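Local coordinates for SusD homolog (Bacteroides thetaiotaomicron VPI-5482, PDB 3IV0), which belongs to the SusD family of outer-membrane proteins and probably binds glycans at the cell surface, at residues I55-Y58 with Y64-Y67; G48-A53 with P298-S303; A69-G74 with N447-T452; Q40-T45 with D82-G87. All coordinates share one frame; numbering follows the deposited sequence. Where two conformers were deposited one is given.

Contact 1: I55-Y58 with Y64-Y67; sequences ITAY and YVAY
Ile55 opens the contact by laying its ethyl branch across the side chain of Val65, on the helix that follows just after the strand. Its CG1 lies between the backbone N and the carbonyl carbon (chi1 60°), and the branch then runs on extended, which carries CD1 to 4.0 Å from Val65 CG1. The two side chains meet at an oblique angle, methyl against methyl. Ile55 also touches Phe300 and Tyr302 of strand 300-302 and Met50 of helix 43-50, so the valine fills one side of a larger apolar cluster. At Thr56 the side chain turns from the helix and packs on Val333, and the backbone takes over: Thr56 C lies 4.1 Å from Val65 CG1. Ala57 turns back toward the helix, and its CB stands 3.9 Å from Val65 CB and 4.0 Å from Val65 CG2. Val65 CG1 is anti to its backbone N (chi1 175°), a setting that aims this methyl at the strand backbone, 3.7 Å from Ala57 N. One branched residue is thereby shared out, CG1 against Ile55 and the strand backbone, CG2 against the Ala57 methyl. The strand's hydrogen bonding goes elsewhere: Thr56 and Tyr58 pair through their backbones with Cys301 and Leu299. Between strand 55-57 and helix 63-69 the contact is therefore purely van der Waals, a short strand-turn-helix unit closed by the fit of a valine between an isoleucine and an alanine, so the strand is held to the helix by shape fit alone, without a polar bond between them.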
loop_
_atom_site.group_PDB
_atom_site.type_symbol
_atom_site.label_atom_id
_atom_site.label_comp_id
_atom_site.label_asym_id
_atom_site.label_seq_id
_atom_site.Cartn_x
_atom_site.Cartn_y
_atom_site.Cartn_z
ATOM N N ILE A 55 14.136 4.976 -11.718
ATOM C CA ILE A 55 15.151 4.253 -10.976
ATOM C C ILE A 55 16.072 3.513 -11.929
ATOM O O ILE A 55 15.684 3.116 -13.035
ATOM C CB ILE A 55 14.518 3.284 -9.946
ATOM C CG1 ILE A 55 13.621 2.232 -10.593
ATOM C CG2 ILE A 55 13.786 4.076 -8.869
ATOM C CD1 ILE A 55 13.104 1.189 -9.562
ATOM N N THR A 56 17.302 3.318 -11.460
ATOM C CA THR A 56 18.311 2.609 -12.215
ATOM C C THR A 56 19.072 1.659 -11.308
ATOM O O THR A 56 19.439 2.043 -10.214
ATOM C CB THR A 56 19.327 3.601 -12.835
ATOM O OG1 THR A 56 18.630 4.563 -13.627
ATOM C CG2 THR A 56 20.341 2.872 -13.671
ATOM N N ALA A 57 19.288 0.425 -11.763
ATOM C CA ALA A 57 20.081 -0.566 -11.031
ATOM C C ALA A 57 21.551 -0.236 -11.078
ATOM O O ALA A 57 22.040 0.203 -12.106
ATOM C CB ALA A 57 19.847 -1.958 -11.598
ATOM N N TYR A 58 22.244 -0.471 -9.981
ATOM C CA TYR A 58 23.699 -0.346 -9.991
ATOM C C TYR A 58 24.351 -1.519 -10.732
ATOM O O TYR A 58 25.451 -1.361 -11.238
ATOM C CB TYR A 58 24.221 -0.224 -8.575
ATOM C CG TYR A 58 23.982 1.136 -7.976
ATOM C CD1 TYR A 58 24.887 2.174 -8.192
ATOM C CD2 TYR A 58 22.876 1.385 -7.163
ATOM C CE1 TYR A 58 24.678 3.423 -7.663
ATOM C CE2 TYR A 58 22.662 2.635 -6.615
ATOM C CZ TYR A 58 23.574 3.652 -6.848
ATOM O OH TYR A 58 23.347 4.896 -6.282
ATOM N N TYR A 64 15.212 -6.964 -13.590
ATOM C CA TYR A 64 13.850 -6.601 -13.200
ATOM C C TYR A 64 13.711 -5.125 -12.849
ATOM O O TYR A 64 12.629 -4.563 -13.040
ATOM C CB TYR A 64 13.351 -7.470 -12.049
ATOM C CG TYR A 64 14.109 -7.359 -10.763
ATOM C CD1 TYR A 64 13.760 -6.440 -9.804
ATOM C CD2 TYR A 64 15.175 -8.218 -10.493
ATOM C CE1 TYR A 64 14.444 -6.340 -8.612
ATOM C CE2 TYR A 64 15.882 -8.117 -9.299
ATOM C CZ TYR A 64 15.500 -7.179 -8.359
ATOM O OH TYR A 64 16.158 -7.106 -7.165
ATOM N N VAL A 65 14.795 -4.466 -12.420
ATOM C CA VAL A 65 14.709 -3.055 -12.098
ATOM C C VAL A 65 14.306 -2.241 -13.324
ATOM O O VAL A 65 13.372 -1.455 -13.275
ATOM C CB VAL A 65 16.014 -2.509 -11.502
ATOM C CG1 VAL A 65 15.902 -0.993 -11.313
ATOM C CG2 VAL A 65 16.299 -3.239 -10.177
ATOM N N ALA A 66 15.061 -2.372 -14.408
ATOM C CA ALA A 66 14.703 -1.693 -15.661
ATOM C C ALA A 66 13.365 -2.135 -16.199
ATOM O O ALA A 66 12.611 -1.319 -16.697
ATOM C CB ALA A 66 15.799 -1.879 -16.759
ATOM N N TYR A 67 13.064 -3.432 -16.177
ATOM C CA TYR A 67 11.757 -3.854 -16.649
ATOM C C TYR A 67 10.636 -3.127 -15.905
ATOM O O TYR A 67 9.676 -2.620 -16.525
ATOM C CB TYR A 67 11.584 -5.352 -16.513
ATOM C CG TYR A 67 12.542 -6.199 -17.332
ATOM C CD1 TYR A 67 13.051 -5.787 -18.561
ATOM C CD2 TYR A 67 12.884 -7.459 -16.887
ATOM C CE1 TYR A 67 13.906 -6.620 -19.290
ATOM C CE2 TYR A 67 13.707 -8.278 -17.605
ATOM C CZ TYR A 67 14.216 -7.856 -18.792
ATOM O OH TYR A 67 15.038 -8.721 -19.481
#

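Contact 2: G48-A53 with P298-S303; sequences GDMRCA and PLFCYS
Met50, a selenomethionine, brings the end of its chain against one corner of the Phe300 ring, with its CE methyl 3.6 Å from Phe300 CE2. A bend at chi3 (75°) folds that methyl toward the ring, while nearer the backbone Met50 CG lies 4.0 Å from Phe300 CZ. The selenium stands 5.0 Å from the ring centroid and 57° off its normal, an oblique Met-aromatic contact. Within strand 300-302, Tyr302 CE1 lies in plane at the edge of the Phe300 ring. Tyr302 itself reaches back to the loop after the helix, where Ala53 CB is 4.4 Å from its CE2. Its hydroxyl does not meet the helix end directly. Instead water 1, lying in the plane of the tyrosine ring, is 2.7 Å from Tyr302 OH and donates to Asp49 O, also at 2.7 Å. The Asp49 carboxylate turns to Thr45 and Gly427. A type II turn from Met50 to Ala53 sets these residues in place as helix 43-50 gives way to the strand. With an alanine in place of Phe300, the Met50 methyl and selenium would probably lose the ring they pack against, leaving a gap between helix end and strand. Buried throughout, the interface is mainly apolar, and its one polar link joins a main-chain carbonyl to the tyrosine hydroxyl through a shared water.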
loop_
_atom_site.group_PDB
_atom_site.type_symbol
_atom_site.label_atom_id
_atom_site.label_comp_id
_atom_site.label_asym_id
_atom_site.label_seq_id
_atom_site.Cartn_x
_atom_site.Cartn_y
_atom_site.Cartn_z
ATOM N N GLY A 48 4.236 -1.219 -6.364
ATOM C CA GLY A 48 3.870 0.103 -5.869
ATOM C C GLY A 48 4.990 1.118 -5.832
ATOM O O GLY A 48 4.729 2.307 -6.043
ATOM N N ASP A 49 6.214 0.706 -5.528
ATOM C CA ASP A 49 7.335 1.660 -5.510
ATOM C C ASP A 49 8.076 1.721 -6.851
ATOM O O ASP A 49 8.426 2.799 -7.314
ATOM C CB ASP A 49 8.321 1.261 -4.437
ATOM C CG ASP A 49 7.742 1.311 -3.080
ATOM O OD1 ASP A 49 7.222 2.377 -2.706
ATOM O OD2 ASP A 49 7.848 0.292 -2.352
HETATM N N MSE A 50 8.373 0.581 -7.444
HETATM C CA MSE A 50 9.379 0.487 -8.510
HETATM C C MSE A 50 8.813 0.696 -9.912
HETATM O O MSE A 50 9.502 1.215 -10.807
HETATM C CB MSE A 50 10.069 -0.873 -8.399
HETATM C CG MSE A 50 10.896 -1.050 -7.100
HETATM SE SE MSE A 50 11.613 -2.793 -6.974
HETATM C CE MSE A 50 13.034 -2.649 -8.262
ATOM N N ARG A 51 7.582 0.294 -10.138
ATOM C CA ARG A 51 7.009 0.293 -11.464
ATOM C C ARG A 51 6.807 1.715 -11.953
ATOM O O ARG A 51 6.217 2.553 -11.265
ATOM C CB ARG A 51 5.683 -0.438 -11.461
ATOM C CG ARG A 51 5.166 -0.708 -12.840
ATOM C CD ARG A 51 3.954 -1.609 -12.800
ATOM N NE ARG A 51 3.412 -1.857 -14.132
ATOM C CZ ARG A 51 2.347 -2.588 -14.365
ATOM N NH1 ARG A 51 1.673 -3.126 -13.360
ATOM N NH2 ARG A 51 1.906 -2.750 -15.579
ATOM N N CYS A 52 7.330 2.014 -13.150
ATOM C CA CYS A 52 7.305 3.361 -13.743
ATOM C C CYS A 52 8.031 4.404 -12.908
ATOM O O CYS A 52 7.805 5.593 -13.102
ATOM C CB CYS A 52 5.877 3.824 -14.069
ATOM S SG CYS A 52 5.038 2.751 -15.255
ATOM N N ALA A 53 8.873 3.980 -11.952
ATOM C CA ALA A 53 9.683 4.885 -11.171
ATOM C C ALA A 53 10.994 5.200 -11.928
ATOM O O ALA A 53 11.515 4.324 -12.636
ATOM C CB ALA A 53 10.002 4.264 -9.806
ATOM N N PRO A 298 23.686 0.065 -3.225
ATOM C CA PRO A 298 22.346 -0.544 -3.133
ATOM C C PRO A 298 21.916 -1.231 -4.399
ATOM O O PRO A 298 22.616 -1.234 -5.392
ATOM C CB PRO A 298 21.428 0.649 -2.884
ATOM C CG PRO A 298 22.282 1.827 -2.662
ATOM C CD PRO A 298 23.610 1.526 -3.332
ATOM N N LEU A 299 20.706 -1.785 -4.394
ATOM C CA LEU A 299 20.151 -2.360 -5.606
ATOM C C LEU A 299 19.890 -1.315 -6.691
ATOM O O LEU A 299 20.170 -1.534 -7.869
ATOM C CB LEU A 299 18.833 -3.089 -5.263
ATOM C CG LEU A 299 18.132 -3.756 -6.433
ATOM C CD1 LEU A 299 18.882 -5.001 -6.826
ATOM C CD2 LEU A 299 16.683 -4.138 -6.052
ATOM N N PHE A 300 19.309 -0.178 -6.308
ATOM C CA PHE A 300 18.971 0.868 -7.263
ATOM C C PHE A 300 18.957 2.236 -6.619
ATOM O O PHE A 300 18.978 2.373 -5.409
ATOM C CB PHE A 300 17.626 0.602 -7.985
ATOM C CG PHE A 300 16.399 0.613 -7.087
ATOM C CD1 PHE A 300 15.784 1.812 -6.704
ATOM C CD2 PHE A 300 15.831 -0.562 -6.671
ATOM C CE1 PHE A 300 14.646 1.824 -5.914
ATOM C CE2 PHE A 300 14.700 -0.559 -5.860
ATOM C CZ PHE A 300 14.104 0.622 -5.496
ATOM N N CYS A 301 18.918 3.244 -7.475
ATOM C CA CYS A 301 18.763 4.610 -7.034
ATOM C C CYS A 301 17.794 5.377 -7.919
ATOM O O CYS A 301 17.556 5.029 -9.062
ATOM C CB CYS A 301 20.120 5.339 -6.991
ATOM S SG CYS A 301 20.951 5.565 -8.574
ATOM N N TYR A 302 17.282 6.462 -7.353
ATOM C CA TYR A 302 16.391 7.382 -8.039
ATOM C C TYR A 302 17.179 8.438 -8.792
ATOM O O TYR A 302 18.208 8.914 -8.300
ATOM C CB TYR A 302 15.510 8.107 -7.012
ATOM C CG TYR A 302 14.356 7.243 -6.516
ATOM C CD1 TYR A 302 14.566 6.315 -5.525
ATOM C CD2 TYR A 302 13.116 7.318 -7.109
ATOM C CE1 TYR A 302 13.529 5.514 -5.076
ATOM C CE2 TYR A 302 12.057 6.499 -6.659
ATOM C CZ TYR A 302 12.298 5.620 -5.647
ATOM O OH TYR A 302 11.291 4.801 -5.186
ATOM N N SER A 303 16.682 8.814 -9.944
ATOM C CA SER A 303 17.215 9.954 -10.697
ATOM C C SER A 303 17.393 11.183 -9.820
ATOM O O SER A 303 16.487 11.612 -9.129
ATOM C CB SER A 303 16.244 10.265 -11.835
ATOM O OG SER A 303 16.393 11.559 -12.353
HETATM O O HOH W 1 8.796 5.198 -6.031
#

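Contact 3: A69-G74 with N447-T452; sequences ANNDMG and NPMTRT
The amide of Asn447 has the Ala69 carbonyl oxygen nearly in its plane (15° out), where Asn447 ND2 donates to Ala69 O at 3.1 Å. The bond is moderately bent, 152° at the hydrogen, and the donor stands above the plane of the Ala69 carbonyl. The Met449 methyl sits over one face of the second flat group, the Asn71 amide, with Met449 CE above Asn71 ND2 at 3.7 Å. That amide is held by outside partners, OD1 by Arg51 and ND2 by Ala458 O. Water 2 lies 2.9 Å from Ala69 O and 2.7 Å from Asn447 O, and water 3 is 3.0 Å from Pro448 O with a weak bond to Asn70 O. A leucine in place of Asn447 would remove the N-H donor and would probably leave Ala69 O without its side-chain partner and the tie between loop and helix end weaker. Asn71, with positive phi (57°), follows helix 63-69 and closes it with a Schellman motif, and Asp72 comes next as N-cap of helix 73-79. Against this helix-to-helix corner lies the loop 447-450, whose Thr450 is itself the N-cap of helix 451-455.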
loop_
_atom_site.group_PDB
_atom_site.type_symbol
_atom_site.label_atom_id
_atom_site.label_comp_id
_atom_site.label_asym_id
_atom_site.label_seq_id
_atom_site.Cartn_x
_atom_site.Cartn_y
_atom_site.Cartn_z
ATOM N N ALA A 69 10.860 -0.243 -14.223
ATOM C CA ALA A 69 10.965 1.179 -14.543
ATOM C C ALA A 69 10.297 1.527 -15.857
ATOM O O ALA A 69 9.718 2.602 -16.002
ATOM C CB ALA A 69 12.446 1.604 -14.605
ATOM N N ASN A 70 10.423 0.618 -16.808
ATOM C CA ASN A 70 9.970 0.811 -18.181
ATOM C C ASN A 70 8.632 0.202 -18.494
ATOM O O ASN A 70 8.177 0.215 -19.639
ATOM C CB ASN A 70 11.003 0.226 -19.141
ATOM C CG ASN A 70 12.328 0.959 -19.108
ATOM O OD1 ASN A 70 12.383 2.157 -18.828
ATOM N ND2 ASN A 70 13.406 0.226 -19.388
ATOM N N ASN A 71 7.974 -0.378 -17.482
ATOM C CA ASN A 71 6.710 -1.063 -17.708
ATOM C C ASN A 71 6.809 -2.176 -18.754
ATOM O O ASN A 71 5.821 -2.494 -19.425
ATOM C CB ASN A 71 5.586 -0.061 -18.035
ATOM C CG ASN A 71 4.203 -0.656 -17.871
ATOM O OD1 ASN A 71 3.968 -1.411 -16.911
ATOM N ND2 ASN A 71 3.299 -0.394 -18.807
ATOM N N ASP A 72 7.979 -2.830 -18.809
ATOM C CA ASP A 72 8.222 -3.936 -19.726
ATOM C C ASP A 72 7.846 -5.231 -19.033
ATOM O O ASP A 72 8.705 -6.102 -18.772
ATOM C CB ASP A 72 9.708 -3.938 -20.132
ATOM C CG ASP A 72 10.002 -4.705 -21.442
ATOM O OD1 ASP A 72 9.182 -5.494 -21.983
ATOM O OD2 ASP A 72 11.156 -4.522 -21.910
HETATM N N MSE A 73 6.545 -5.376 -18.757
HETATM C CA MSE A 73 6.115 -6.439 -17.882
HETATM C C MSE A 73 6.152 -7.764 -18.611
HETATM O O MSE A 73 6.284 -8.836 -17.984
HETATM C CB MSE A 73 4.714 -6.134 -17.292
HETATM C CG MSE A 73 4.565 -4.792 -16.694
HETATM SE SE MSE A 73 5.878 -4.520 -15.231
HETATM C CE MSE A 73 4.914 -5.516 -13.872
ATOM N N GLY A 74 6.049 -7.752 -19.931
ATOM C CA GLY A 74 6.168 -8.970 -20.700
ATOM C C GLY A 74 7.592 -9.514 -20.653
ATOM O O GLY A 74 7.808 -10.736 -20.580
ATOM N N ASN A 447 8.651 8.298 -16.324
ATOM C CA ASN A 447 8.685 7.079 -17.142
ATOM C C ASN A 447 7.237 6.677 -17.453
ATOM O O ASN A 447 6.779 5.606 -17.059
ATOM C CB ASN A 447 9.387 5.905 -16.417
ATOM C CG ASN A 447 10.854 6.156 -16.117
ATOM O OD1 ASN A 447 11.398 7.231 -16.349
ATOM N ND2 ASN A 447 11.500 5.159 -15.574
ATOM N N PRO A 448 6.490 7.543 -18.140
ATOM C CA PRO A 448 5.061 7.303 -18.341
ATOM C C PRO A 448 4.805 6.181 -19.332
ATOM O O PRO A 448 5.682 5.830 -20.148
ATOM C CB PRO A 448 4.555 8.607 -18.967
ATOM C CG PRO A 448 5.748 9.125 -19.697
ATOM C CD PRO A 448 6.934 8.762 -18.846
HETATM N N MSE A 449 3.612 5.606 -19.281
HETATM C CA MSE A 449 3.143 4.788 -20.391
HETATM C C MSE A 449 2.280 5.679 -21.280
HETATM O O MSE A 449 1.937 6.815 -20.904
HETATM C CB MSE A 449 2.345 3.566 -19.893
HETATM C CG MSE A 449 1.018 3.887 -19.217
HETATM SE SE MSE A 449 0.126 2.362 -18.420
HETATM C CE MSE A 449 1.313 2.037 -16.924
ATOM N N THR A 450 1.830 5.185 -22.425
ATOM C CA THR A 450 0.916 5.964 -23.240
ATOM C C THR A 450 -0.523 5.821 -22.757
ATOM O O THR A 450 -0.905 4.810 -22.130
ATOM C CB THR A 450 0.970 5.590 -24.731
ATOM O OG1 THR A 450 0.350 4.329 -24.915
ATOM C CG2 THR A 450 2.419 5.544 -25.243
ATOM N N ARG A 451 -1.362 6.796 -23.070
ATOM C CA ARG A 451 -2.743 6.739 -22.641
ATOM C C ARG A 451 -3.457 5.581 -23.338
ATOM O O ARG A 451 -4.305 4.897 -22.733
ATOM C CB ARG A 451 -3.459 8.075 -22.848
ATOM C CG ARG A 451 -4.855 8.041 -22.336
ATOM C CD ARG A 451 -5.491 9.405 -22.413
ATOM N NE ARG A 451 -6.812 9.389 -21.828
ATOM C CZ ARG A 451 -7.674 10.398 -21.904
ATOM N NH1 ARG A 451 -7.340 11.510 -22.537
ATOM N NH2 ARG A 451 -8.857 10.287 -21.337
ATOM N N THR A 452 -3.169 5.363 -24.620
ATOM C CA THR A 452 -3.802 4.255 -25.343
ATOM C C THR A 452 -3.441 2.928 -24.663
ATOM O O THR A 452 -4.306 2.088 -24.456
ATOM C CB THR A 452 -3.383 4.198 -26.810
ATOM O OG1 THR A 452 -3.669 5.465 -27.439
ATOM C CG2 THR A 452 -4.159 3.112 -27.510
HETATM O O HOH W 2 7.504 3.124 -17.775
HETATM O O HOH W 3 6.247 2.867 -20.266
#

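Contact 4: Q40-T45 with D82-G87; sequences QRPFLT and DDARGG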
loop_
_atom_site.group_PDB
_atom_site.type_symbol
_atom_site.label_atom_id
_atom_site.label_comp_id
_atom_site.label_asym_id
_atom_site.label_seq_id
_atom_site.Cartn_x
_atom_site.Cartn_y
_atom_site.Cartn_z
ATOM N N GLN A 40 6.553 -13.922 0.909
ATOM C CA GLN A 40 6.787 -14.938 -0.114
ATOM C C GLN A 40 6.997 -14.327 -1.501
ATOM O O GLN A 40 7.349 -15.047 -2.419
ATOM C CB GLN A 40 5.637 -15.965 -0.135
ATOM C CG GLN A 40 5.571 -16.848 1.147
ATOM C CD GLN A 40 4.407 -17.899 1.206
ATOM O OE1 GLN A 40 3.350 -17.767 0.582
ATOM N NE2 GLN A 40 4.612 -18.938 2.018
ATOM N N ARG A 41 6.633 -13.041 -1.652
ATOM C CA ARG A 41 6.784 -12.258 -2.911
ATOM C C ARG A 41 7.116 -10.817 -2.539
ATOM O O ARG A 41 6.569 -10.293 -1.567
ATOM C CB ARG A 41 5.479 -12.187 -3.718
ATOM C CG ARG A 41 5.000 -13.444 -4.319
ATOM C CD ARG A 41 4.124 -14.245 -3.345
ATOM N NE ARG A 41 3.771 -15.564 -3.870
ATOM C CZ ARG A 41 2.771 -15.774 -4.728
ATOM N NH1 ARG A 41 2.026 -14.759 -5.137
ATOM N NH2 ARG A 41 2.520 -16.996 -5.196
ATOM N N PRO A 42 7.961 -10.138 -3.332
ATOM C CA PRO A 42 8.118 -8.689 -3.155
ATOM C C PRO A 42 7.045 -7.898 -3.904
ATOM O O PRO A 42 7.333 -6.939 -4.616
ATOM C CB PRO A 42 9.501 -8.455 -3.724
ATOM C CG PRO A 42 9.594 -9.427 -4.842
ATOM C CD PRO A 42 8.864 -10.647 -4.371
ATOM N N PHE A 43 5.816 -8.324 -3.730
ATOM C CA PHE A 43 4.685 -7.767 -4.475
ATOM C C PHE A 43 4.498 -6.294 -4.247
ATOM O O PHE A 43 4.378 -5.535 -5.200
ATOM C CB PHE A 43 3.406 -8.531 -4.078
ATOM C CG PHE A 43 2.120 -7.936 -4.583
ATOM C CD1 PHE A 43 1.510 -6.890 -3.889
ATOM C CD2 PHE A 43 1.509 -8.420 -5.717
ATOM C CE1 PHE A 43 0.316 -6.351 -4.345
ATOM C CE2 PHE A 43 0.287 -7.908 -6.148
ATOM C CZ PHE A 43 -0.281 -6.850 -5.477
ATOM N N LEU A 44 4.445 -5.866 -2.998
ATOM C CA LEU A 44 4.109 -4.463 -2.719
ATOM C C LEU A 44 5.168 -3.521 -3.234
ATOM O O LEU A 44 4.821 -2.482 -3.843
ATOM C CB LEU A 44 3.821 -4.263 -1.230
ATOM C CG LEU A 44 3.294 -2.895 -0.817
ATOM C CD1 LEU A 44 2.137 -2.423 -1.696
ATOM C CD2 LEU A 44 2.842 -3.024 0.626
ATOM N N THR A 45 6.443 -3.811 -3.052
ATOM C CA THR A 45 7.430 -2.842 -3.470
ATOM C C THR A 45 7.643 -2.876 -4.984
ATOM O O THR A 45 7.820 -1.818 -5.602
ATOM C CB THR A 45 8.740 -2.966 -2.649
ATOM O OG1 THR A 45 9.534 -1.793 -2.860
ATOM C CG2 THR A 45 9.586 -4.129 -3.050
ATOM N N ASP A 82 8.623 -17.926 -13.302
ATOM C CA ASP A 82 7.957 -18.640 -12.201
ATOM C C ASP A 82 8.332 -18.168 -10.793
ATOM O O ASP A 82 7.628 -18.525 -9.802
ATOM C CB ASP A 82 8.225 -20.154 -12.308
ATOM C CG ASP A 82 7.535 -20.790 -13.469
ATOM O OD1 ASP A 82 6.436 -20.349 -13.867
ATOM O OD2 ASP A 82 8.060 -21.801 -13.987
ATOM N N ASP A 83 9.381 -17.358 -10.681
ATOM C CA ASP A 83 10.003 -17.090 -9.392
ATOM C C ASP A 83 9.704 -15.700 -8.829
ATOM O O ASP A 83 8.841 -14.974 -9.354
ATOM C CB ASP A 83 11.501 -17.442 -9.406
ATOM C CG ASP A 83 12.381 -16.395 -10.068
ATOM O OD1 ASP A 83 11.979 -15.218 -10.233
ATOM O OD2 ASP A 83 13.538 -16.765 -10.372
ATOM N N ALA A 84 10.338 -15.358 -7.718
ATOM C CA ALA A 84 9.951 -14.166 -6.949
ATOM C C ALA A 84 10.394 -12.851 -7.546
ATOM O O ALA A 84 10.164 -11.803 -6.933
ATOM C CB ALA A 84 10.423 -14.264 -5.462
ATOM N N ARG A 85 11.049 -12.870 -8.704
ATOM C CA ARG A 85 11.363 -11.642 -9.426
ATOM C C ARG A 85 10.359 -11.329 -10.507
ATOM O O ARG A 85 10.483 -10.305 -11.169
ATOM C CB ARG A 85 12.784 -11.674 -10.014
ATOM C CG ARG A 85 13.895 -11.550 -9.004
ATOM C CD ARG A 85 14.287 -12.863 -8.340
ATOM N NE ARG A 85 14.620 -13.940 -9.264
ATOM C CZ ARG A 85 15.806 -14.138 -9.821
ATOM N NH1 ARG A 85 16.835 -13.359 -9.541
ATOM N NH2 ARG A 85 15.967 -15.175 -10.633
ATOM N N GLY A 86 9.372 -12.193 -10.700
ATOM C CA GLY A 86 8.347 -11.870 -11.697
ATOM C C GLY A 86 7.135 -12.739 -11.617
ATOM O O GLY A 86 6.083 -12.322 -11.121
ATOM N N GLY A 87 7.261 -13.996 -12.038
ATOM C CA GLY A 87 6.113 -14.872 -12.110
ATOM C C GLY A 87 5.287 -15.066 -10.870
ATOM O O GLY A 87 4.069 -15.197 -10.937
#
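An inverse gamma turn centred on Pro42, the N-cap residue of helix 43-50, meets a type I beta turn from Asp83 to Gly86 here, with the proline ring against Ala84. Pro42 CD and CG crowd against Ala84 O, at 3.1 and 3.2 Å. Alongside, the Ala84 methyl packs at 4.1 Å from Pro42 CD, and Gln40 O is just within touch of the same methyl. Behind this small patch the second turn is braced internally. Asp83 OD1 accepts Arg85 N at 3.0 Å, which is an Asx turn, and takes Arg85 NE from the same face of its plane. Arg85 NH2 meets Asp83 OD2 on its syn side at 2.9 Å, so the guanidinium grips the carboxylate side-on, one nitrogen to each oxygen, in a salt bridge that should help fix the rotation of both groups. The Gly86 N to Asp83 O bond, 3.1 Å long, closes the beta turn. The pairing is an Asx turn overlapping a type I beta turn, packed on the proline that starts a helix.

Overall arrangement
Contacts 1 and 2 share one small antiparallel sheet: strand 55-57 packs on helix 63-69 in contact 1, while its partner strand 300-302 meets the end of helix 43-50 in contact 2. Contact 2 is the fully buried one, built on aromatic and selenomethionine packing with one bridging water. The others are partly buried. Contact 3 is the most polar across its interface, with a side-chain amide to carbonyl hydrogen bond and bridging waters, and joins contact 2 through Arg51 and Asn71. Contact 4 sits at the opposite end of helix 43-50 from contact 2; its charged pair lies within one loop, leaving a small proline-alanine patch between segments. Contacts 3 and 4 do not touch.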